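PDB 4FQD: NikO protein from Streptomyces tendae, which acts as an enolpyruvyl transferase in nikkomycin biosynthesis and belongs to the MurA branch of the EPSP synthase family. Local coordinates for residues T39-A44 and E83-D88; E67-R70 and H75-Y78; Y110-L115 and G120-S125. The protein carries 4 engineered substitutions. All blocks are in the same frame, centred on the assembly; numbering follows the deposited sequence.

Interaction 1: T39-A44 and E83-D88; sequences TTVAAA and ETFTVD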
loop_
_atom_site.group_PDB
_atom_site.type_symbol
_atom_site.label_atom_id
_atom_site.label_comp_id
_atom_site.label_asym_id
_atom_site.label_seq_id
_atom_site.Cartn_x
_atom_site.Cartn_y
_atom_site.Cartn_z
ATOM N N THR A 39 -19.631 -21.463 3.157
ATOM C CA THR A 39 -20.521 -20.989 2.103
ATOM C C THR A 39 -21.216 -22.129 1.361
ATOM O O THR A 39 -22.349 -21.981 0.907
ATOM C CB THR A 39 -19.776 -20.095 1.094
ATOM O OG1 THR A 39 -18.620 -20.784 0.604
ATOM C CG2 THR A 39 -19.343 -18.797 1.754
ATOM N N THR A 40 -20.536 -23.265 1.239
ATOM C CA THR A 40 -21.124 -24.435 0.598
ATOM C C THR A 40 -22.237 -25.010 1.469
ATOM O O THR A 40 -23.308 -25.367 0.976
ATOM C CB THR A 40 -20.071 -25.525 0.327
ATOM O OG1 THR A 40 -19.035 -24.994 -0.507
ATOM C CG2 THR A 40 -20.705 -26.724 -0.364
ATOM N N VAL A 41 -21.974 -25.092 2.769
ATOM C CA VAL A 41 -22.964 -25.562 3.728
ATOM C C VAL A 41 -24.130 -24.581 3.813
ATOM O O VAL A 41 -25.292 -24.985 3.888
ATOM C CB VAL A 41 -22.334 -25.765 5.125
ATOM C CG1 VAL A 41 -23.406 -25.900 6.193
ATOM C CG2 VAL A 41 -21.423 -26.984 5.122
ATOM N N ALA A 42 -23.811 -23.290 3.786
ATOM C CA ALA A 42 -24.826 -22.242 3.831
ATOM C C ALA A 42 -25.768 -22.345 2.637
ATOM O O ALA A 42 -26.979 -22.170 2.772
ATOM C CB ALA A 42 -24.172 -20.871 3.874
ATOM N N ALA A 43 -25.203 -22.633 1.470
ATOM C CA ALA A 43 -25.992 -22.809 0.257
ATOM C C ALA A 43 -26.814 -24.089 0.336
ATOM O O ALA A 43 -27.924 -24.161 -0.189
ATOM C CB ALA A 43 -25.088 -22.833 -0.962
ATOM N N ALA A 44 -26.259 -25.097 1.001
ATOM C CA ALA A 44 -26.935 -26.379 1.168
ATOM C C ALA A 44 -28.124 -26.259 2.116
ATOM O O ALA A 44 -29.113 -26.979 1.981
ATOM C CB ALA A 44 -25.958 -27.428 1.675
ATOM N N GLU A 83 -12.554 -37.846 4.569
ATOM C CA GLU A 83 -12.787 -36.411 4.731
ATOM C C GLU A 83 -13.962 -35.910 3.898
ATOM O O GLU A 83 -13.831 -34.958 3.131
ATOM C CB GLU A 83 -11.520 -35.620 4.399
ATOM C CG GLU A 83 -10.305 -36.055 5.198
ATOM C CD GLU A 83 -9.166 -35.060 5.119
ATOM O OE1 GLU A 83 -8.434 -35.064 4.106
ATOM O OE2 GLU A 83 -9.003 -34.271 6.072
ATOM N N THR A 84 -15.109 -36.561 4.057
ATOM C CA THR A 84 -16.294 -36.228 3.279
ATOM C C THR A 84 -17.445 -35.782 4.174
ATOM O O THR A 84 -17.836 -36.490 5.101
ATOM C CB THR A 84 -16.750 -37.420 2.420
ATOM O OG1 THR A 84 -15.705 -37.782 1.509
ATOM C CG2 THR A 84 -17.998 -37.062 1.634
ATOM N N PHE A 85 -17.981 -34.600 3.888
ATOM C CA PHE A 85 -19.094 -34.052 4.649
ATOM C C PHE A 85 -20.364 -34.098 3.811
ATOM O O PHE A 85 -20.454 -33.444 2.772
ATOM C CB PHE A 85 -18.799 -32.607 5.051
ATOM C CG PHE A 85 -19.674 -32.089 6.158
ATOM C CD1 PHE A 85 -20.331 -32.962 7.010
ATOM C CD2 PHE A 85 -19.843 -30.727 6.342
ATOM C CE1 PHE A 85 -21.136 -32.486 8.029
ATOM C CE2 PHE A 85 -20.648 -30.243 7.358
ATOM C CZ PHE A 85 -21.294 -31.124 8.203
ATOM N N THR A 86 -21.343 -34.874 4.262
ATOM C CA THR A 86 -22.614 -34.980 3.555
ATOM C C THR A 86 -23.753 -34.364 4.362
ATOM O O THR A 86 -24.055 -34.809 5.469
ATOM C CB THR A 86 -22.960 -36.442 3.224
ATOM O OG1 THR A 86 -21.935 -37.001 2.394
ATOM C CG2 THR A 86 -24.293 -36.518 2.493
ATOM N N VAL A 87 -24.378 -33.335 3.800
ATOM C CA VAL A 87 -25.483 -32.651 4.462
ATOM C C VAL A 87 -26.743 -32.683 3.602
ATOM O O VAL A 87 -26.672 -32.858 2.386
ATOM C CB VAL A 87 -25.130 -31.185 4.775
ATOM C CG1 VAL A 87 -23.987 -31.111 5.779
ATOM C CG2 VAL A 87 -24.777 -30.441 3.497
ATOM N N ASP A 88 -27.895 -32.519 4.245
ATOM C CA ASP A 88 -29.174 -32.488 3.544
ATOM C C ASP A 88 -30.193 -31.710 4.371
ATOM O O ASP A 88 -30.561 -32.124 5.470
ATOM C CB ASP A 88 -29.680 -33.908 3.282
ATOM C CG ASP A 88 -30.757 -33.958 2.209
ATOM O OD1 ASP A 88 -31.348 -32.901 1.900
ATOM O OD2 ASP A 88 -31.012 -35.057 1.674
#

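Interaction 2: E67-R70 and H75-Y78; sequences EIFR and HAHY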
loop_
_atom_site.group_PDB
_atom_site.type_symbol
_atom_site.label_atom_id
_atom_site.label_comp_id
_atom_site.label_asym_id
_atom_site.label_seq_id
_atom_site.Cartn_x
_atom_site.Cartn_y
_atom_site.Cartn_z
ATOM N N GLU A 67 -23.623 -30.463 13.759
ATOM C CA GLU A 67 -24.517 -30.548 14.905
ATOM C C GLU A 67 -25.732 -29.647 14.719
ATOM O O GLU A 67 -26.845 -30.010 15.095
ATOM C CB GLU A 67 -23.778 -30.189 16.198
ATOM C CG GLU A 67 -22.708 -31.193 16.601
ATOM C CD GLU A 67 -21.902 -30.738 17.803
ATOM O OE1 GLU A 67 -22.208 -29.658 18.351
ATOM O OE2 GLU A 67 -20.962 -31.459 18.199
ATOM N N ILE A 68 -25.512 -28.473 14.134
ATOM C CA ILE A 68 -26.595 -27.530 13.868
ATOM C C ILE A 68 -27.636 -28.142 12.932
ATOM O O ILE A 68 -28.841 -28.009 13.154
ATOM C CB ILE A 68 -26.062 -26.209 13.270
ATOM C CG1 ILE A 68 -25.276 -25.425 14.324
ATOM C CG2 ILE A 68 -27.203 -25.359 12.731
ATOM C CD1 ILE A 68 -24.677 -24.133 13.805
ATOM N N PHE A 69 -27.163 -28.822 11.892
ATOM C CA PHE A 69 -28.045 -29.485 10.937
ATOM C C PHE A 69 -28.923 -30.539 11.607
ATOM O O PHE A 69 -30.144 -30.533 11.451
ATOM C CB PHE A 69 -27.229 -30.121 9.809
ATOM C CG PHE A 69 -27.088 -29.250 8.594
ATOM C CD1 PHE A 69 -26.462 -28.017 8.676
ATOM C CD2 PHE A 69 -27.573 -29.671 7.367
ATOM C CE1 PHE A 69 -26.333 -27.215 7.557
ATOM C CE2 PHE A 69 -27.445 -28.874 6.244
ATOM C CZ PHE A 69 -26.822 -27.644 6.339
ATOM N N ARG A 70 -28.297 -31.438 12.360
ATOM C CA ARG A 70 -29.022 -32.511 13.032
ATOM C C ARG A 70 -29.962 -31.982 14.112
ATOM O O ARG A 70 -31.015 -32.566 14.367
ATOM C CB ARG A 70 -28.047 -33.527 13.632
ATOM C CG ARG A 70 -27.245 -34.305 12.600
ATOM C CD ARG A 70 -26.387 -35.372 13.259
ATOM N NE ARG A 70 -25.417 -34.799 14.188
ATOM C CZ ARG A 70 -24.171 -34.474 13.860
ATOM N NH1 ARG A 70 -23.738 -34.668 12.619
ATOM N NH2 ARG A 70 -23.357 -33.957 14.769
ATOM N N HIS A 75 -30.047 -33.415 8.040
ATOM C CA HIS A 75 -29.047 -34.473 7.982
ATOM C C HIS A 75 -27.630 -33.920 7.851
ATOM O O HIS A 75 -27.400 -32.953 7.124
ATOM C CB HIS A 75 -29.347 -35.420 6.819
ATOM C CG HIS A 75 -28.289 -36.456 6.592
ATOM N ND1 HIS A 75 -27.183 -36.228 5.803
ATOM C CD2 HIS A 75 -28.170 -37.724 7.050
ATOM C CE1 HIS A 75 -26.426 -37.310 5.787
ATOM N NE2 HIS A 75 -27.003 -38.234 6.535
ATOM N N ALA A 76 -26.690 -34.545 8.554
ATOM C CA ALA A 76 -25.279 -34.177 8.474
ATOM C C ALA A 76 -24.394 -35.295 9.015
ATOM O O ALA A 76 -24.566 -35.741 10.149
ATOM C CB ALA A 76 -25.017 -32.888 9.234
ATOM N N HIS A 77 -23.444 -35.743 8.200
ATOM C CA HIS A 77 -22.520 -36.792 8.613
ATOM C C HIS A 77 -21.126 -36.579 8.038
ATOM O O HIS A 77 -20.951 -36.498 6.822
ATOM C CB HIS A 77 -23.044 -38.168 8.201
ATOM C CG HIS A 77 -22.082 -39.283 8.469
ATOM N ND1 HIS A 77 -21.352 -39.892 7.473
ATOM C CD2 HIS A 77 -21.723 -39.892 9.626
ATOM C CE1 HIS A 77 -20.589 -40.835 8.001
ATOM N NE2 HIS A 77 -20.795 -40.852 9.305
ATOM N N TYR A 78 -20.135 -36.494 8.919
ATOM C CA TYR A 78 -18.754 -36.317 8.495
ATOM C C TYR A 78 -17.972 -37.624 8.576
ATOM O O TYR A 78 -17.847 -38.220 9.645
ATOM C CB TYR A 78 -18.062 -35.237 9.332
ATOM C CG TYR A 78 -16.631 -34.972 8.920
ATOM C CD1 TYR A 78 -16.339 -34.371 7.702
ATOM C CD2 TYR A 78 -15.573 -35.319 9.750
ATOM C CE1 TYR A 78 -15.032 -34.125 7.320
ATOM C CE2 TYR A 78 -14.262 -35.076 9.377
ATOM C CZ TYR A 78 -13.997 -34.479 8.162
ATOM O OH TYR A 78 -12.696 -34.236 7.788
#

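Interaction 3: Y110-L115 and G120-S125; sequences YLLPAL and GVARLS. With SO4 (sulfate ion), chain C.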
loop_
_atom_site.group_PDB
_atom_site.type_symbol
_atom_site.label_atom_id
_atom_site.label_comp_id
_atom_site.label_asym_id
_atom_site.label_seq_id
_atom_site.Cartn_x
_atom_site.Cartn_y
_atom_site.Cartn_z
ATOM N N TYR A 110 -24.319 -17.259 8.192
ATOM C CA TYR A 110 -24.755 -17.382 6.806
ATOM C C TYR A 110 -25.832 -18.452 6.637
ATOM O O TYR A 110 -26.152 -18.856 5.519
ATOM C CB TYR A 110 -23.559 -17.649 5.891
ATOM C CG TYR A 110 -22.496 -16.578 5.991
ATOM C CD1 TYR A 110 -22.711 -15.310 5.467
ATOM C CD2 TYR A 110 -21.283 -16.830 6.616
ATOM C CE1 TYR A 110 -21.750 -14.325 5.559
ATOM C CE2 TYR A 110 -20.312 -15.850 6.713
ATOM C CZ TYR A 110 -20.551 -14.599 6.183
ATOM O OH TYR A 110 -19.592 -13.619 6.276
ATOM N N LEU A 111 -26.385 -18.902 7.758
ATOM C CA LEU A 111 -27.519 -19.818 7.745
ATOM C C LEU A 111 -28.812 -19.016 7.803
ATOM O O LEU A 111 -29.892 -19.543 7.539
ATOM C CB LEU A 111 -27.448 -20.780 8.931
ATOM C CG LEU A 111 -26.291 -21.779 8.929
ATOM C CD1 LEU A 111 -26.265 -22.573 10.227
ATOM C CD2 LEU A 111 -26.398 -22.710 7.735
ATOM N N LEU A 112 -28.685 -17.740 8.152
ATOM C CA LEU A 112 -29.828 -16.831 8.250
ATOM C C LEU A 112 -30.705 -16.730 6.991
ATOM O O LEU A 112 -31.932 -16.708 7.106
ATOM C CB LEU A 112 -29.381 -15.437 8.708
ATOM C CG LEU A 112 -28.834 -15.338 10.132
ATOM C CD1 LEU A 112 -28.438 -13.906 10.457
ATOM C CD2 LEU A 112 -29.855 -15.857 11.130
ATOM N N PRO A 113 -30.091 -16.651 5.792
ATOM C CA PRO A 113 -30.938 -16.635 4.593
ATOM C C PRO A 113 -31.782 -17.899 4.453
ATOM O O PRO A 113 -32.918 -17.825 3.990
ATOM C CB PRO A 113 -29.920 -16.561 3.453
ATOM C CG PRO A 113 -28.752 -15.875 4.049
ATOM C CD PRO A 113 -28.680 -16.377 5.458
ATOM N N ALA A 114 -31.231 -19.040 4.852
ATOM C CA ALA A 114 -31.963 -20.301 4.795
ATOM C C ALA A 114 -33.101 -20.322 5.811
ATOM O O ALA A 114 -34.206 -20.768 5.506
ATOM C CB ALA A 114 -31.023 -21.470 5.032
ATOM N N LEU A 115 -32.819 -19.837 7.015
ATOM C CA LEU A 115 -33.799 -19.825 8.096
ATOM C C LEU A 115 -34.970 -18.892 7.797
ATOM O O LEU A 115 -36.131 -19.274 7.940
ATOM C CB LEU A 115 -33.134 -19.413 9.412
ATOM C CG LEU A 115 -32.038 -20.333 9.955
ATOM C CD1 LEU A 115 -31.357 -19.701 11.160
ATOM C CD2 LEU A 115 -32.612 -21.694 10.315
ATOM N N GLY A 120 -39.718 -18.091 7.728
ATOM C CA GLY A 120 -40.239 -16.738 7.773
ATOM C C GLY A 120 -39.692 -15.962 8.956
ATOM O O GLY A 120 -39.769 -14.734 8.997
ATOM N N VAL A 121 -39.138 -16.688 9.922
ATOM C CA VAL A 121 -38.566 -16.079 11.115
ATOM C C VAL A 121 -37.200 -16.671 11.434
ATOM O O VAL A 121 -36.903 -17.810 11.071
ATOM C CB VAL A 121 -39.487 -16.249 12.341
ATOM C CG1 VAL A 121 -40.654 -15.277 12.273
ATOM C CG2 VAL A 121 -39.981 -17.682 12.439
ATOM N N ALA A 122 -36.371 -15.886 12.116
ATOM C CA ALA A 122 -35.042 -16.323 12.520
ATOM C C ALA A 122 -34.518 -15.438 13.645
ATOM O O ALA A 122 -34.652 -14.215 13.596
ATOM C CB ALA A 122 -34.088 -16.297 11.337
ATOM N N ARG A 123 -33.924 -16.059 14.657
ATOM C CA ARG A 123 -33.368 -15.313 15.779
ATOM C C ARG A 123 -31.848 -15.261 15.696
ATOM O O ARG A 123 -31.188 -16.289 15.548
ATOM C CB ARG A 123 -33.802 -15.929 17.110
ATOM C CG ARG A 123 -33.422 -15.098 18.326
ATOM C CD ARG A 123 -33.968 -15.705 19.607
ATOM N NE ARG A 123 -33.897 -14.769 20.725
ATOM C CZ ARG A 123 -34.896 -13.978 21.104
ATOM N NH1 ARG A 123 -36.053 -14.007 20.457
ATOM N NH2 ARG A 123 -34.738 -13.158 22.133
ATOM N N LEU A 124 -31.297 -14.055 15.787
ATOM C CA LEU A 124 -29.853 -13.876 15.749
ATOM C C LEU A 124 -29.305 -13.653 17.155
ATOM O O LEU A 124 -29.251 -12.524 17.640
ATOM C CB LEU A 124 -29.480 -12.706 14.836
ATOM C CG LEU A 124 -27.985 -12.511 14.593
ATOM C CD1 LEU A 124 -27.348 -13.827 14.187
ATOM C CD2 LEU A 124 -27.752 -11.449 13.530
ATOM N N SER A 125 -28.903 -14.744 17.801
ATOM C CA SER A 125 -28.419 -14.697 19.177
ATOM C C SER A 125 -27.124 -13.904 19.305
ATOM O O SER A 125 -26.344 -13.811 18.356
ATOM C CB SER A 125 -28.219 -16.114 19.717
ATOM O OG SER A 125 -29.428 -16.852 19.668
HETATM S S SO4 C . -16.262 -13.224 6.205
HETATM O O1 SO4 C . -17.158 -13.257 5.053
HETATM O O2 SO4 C . -16.498 -14.401 7.038
HETATM O O3 SO4 C . -14.879 -13.226 5.739
HETATM O O4 SO4 C . -16.512 -12.015 6.984
#

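Interaction 1: T39-A44 and E83-D88
Val41 meets Phe85 crosswise, the two side chains lying at about a right angle. The touching branch is CG2 of Val41, which approaches the ring obliquely, 4.0 Å from CE2 of Phe85. Its other methyl, CG1, stands anti to the backbone N (chi1 165°); this turn puts CG2 on the side of the ring. Phe85 points from the strand toward the helix. Two residues along the strand and three along the helix, the second meeting is plainer: CB of Ala44 and CG2 of Val87 lie 3.7 Å apart, methyl against methyl. With CG1 of Val87 anti to the carbonyl carbon (chi1 -64°), CG2 falls between the backbone N and the carbonyl carbon, while CG1 itself is 3.6 Å above the plane of the Phe85 ring, displaced toward the rim. One valine therefore touches the helix with one branch and its strand neighbour with the other. No hydrogen bond links the segments; all four touching residues are buried and apolar. In the inverse alpha/beta barrel of this family, helices fill the inside of a domain and sheets lie around them, and here the end of helix 34-44 rests on the inner face of strand 84-88. Strand 50-54, bonded to 84-88 through Phe85 and Val87, also supports the helix, with Val51 under Ala44. Helix 60-71 adds Leu65 and Phe69 beside Val41. On another side of helix 34-44, Ala43 packs on Val227 and Leu228 of helix 219-231, giving the helix apolar neighbours beyond the sheet. Strand 84-88 begins with a G1 beta bulge, in which Glu83 (phi 53°) and Thr84 both face Asp79, where the chain turns back from strand 75-79.

Interaction 2: E67-R70 and H75-Y78
Arg70 and Ala76 supply the polar link between helix and strand. NH1 of Arg70 donates to the carbonyl O of Ala76 over 2.8 Å, with an N-H...O angle of 148°. The oxygen lies at the edge of the guanidinium, almost in its plane, whereas NH1 stands about 50° out of the Ala76 carbonyl plane and so misses the lone-pair directions. A bend at chi3 (-61°) brings the charged end back over the strand, and CD of Arg70 comes within 3.6 Å of the same oxygen. Apolar packing joins Phe69 to Ala76: their CB atoms are 3.6 Å apart, because both side chains start out toward the opposite segment. The remaining contact is between a ring and a carbonyl. O of His75 approaches the Phe69 ring obliquely, 3.3 Å from CD2, without a bond being formed. Together these contacts fasten the last turn of helix 60-71 to the beginning of strand 75-79 across a short connection. That strand is the outermost of its sheet within the chain and pairs with 84-88 through His75 and His77, so Ala76, between them, turns its carbonyl to the other side, where Arg70 takes it. Beneath, Phe69 packs on Val87 of strand 84-88 and meets Trp92 edge-to-face, while Ile68 leans on Leu101 of helix 99-102.

Interaction 3: Y110-L115 and G120-S125
Ala122 is the bump that helix 112-118 receives: its CB fits between Leu112 and Leu115, one turn apart, 3.8 Å from CB of Leu115 and 4.3 Å from CD2 of Leu112. Farther along, Leu124 offers a shallow fork. CD1 of Leu112 settles between its two methyls, 3.9 Å from CD1 and 4.0 Å from CD2 of Leu124, with the side chains crossing at about a right angle. Leu124 opens this fork toward the helix by holding CG anti to its backbone N (chi1 -174°). The unit is a helix followed by a strand folding back along it. Gly120, with positive phi (84°), takes the chain out of the helix, and strand 121-124 then edges a three-stranded antiparallel sheet by bonding to 163-166, whose Leu165 backs Ala122. At the far end of the first segment, Tyr110 extends to a sulfate, probably from the crystallisation liquor, which Ser193 and Lys197 also bind; OH of Tyr110 lies 2.7 Å from O1 of the sulfate, at best a weak hydrogen bond. A phenylalanine in place of Tyr110 would probably keep the ring packed on Ala42 but leave the sulfate without this hydroxyl partner.

How the interactions relate
Along the chain, interaction 2 falls between the two segments of interaction 1, and interaction 3 follows both. Interactions 1 and 2, with centres about 9 Å apart, share one mixed sheet, in which 75-79 and 84-88 are adjacent antiparallel strands; Val41 CG1 also touches Phe69 CE1 at 3.5 Å, so helices 34-44 and 60-71 meet above that sheet. Interaction 3 lies about 17 Å, centre to centre, from each, on a different sheet. Its leading residues bridge the gap: Tyr110 and Leu111 lie against Ala42, and Leu111 against Ile68. These contacts connect the surroundings of the two sheets through helices 34-44 and 60-71 and the residues leading into helix 112-118.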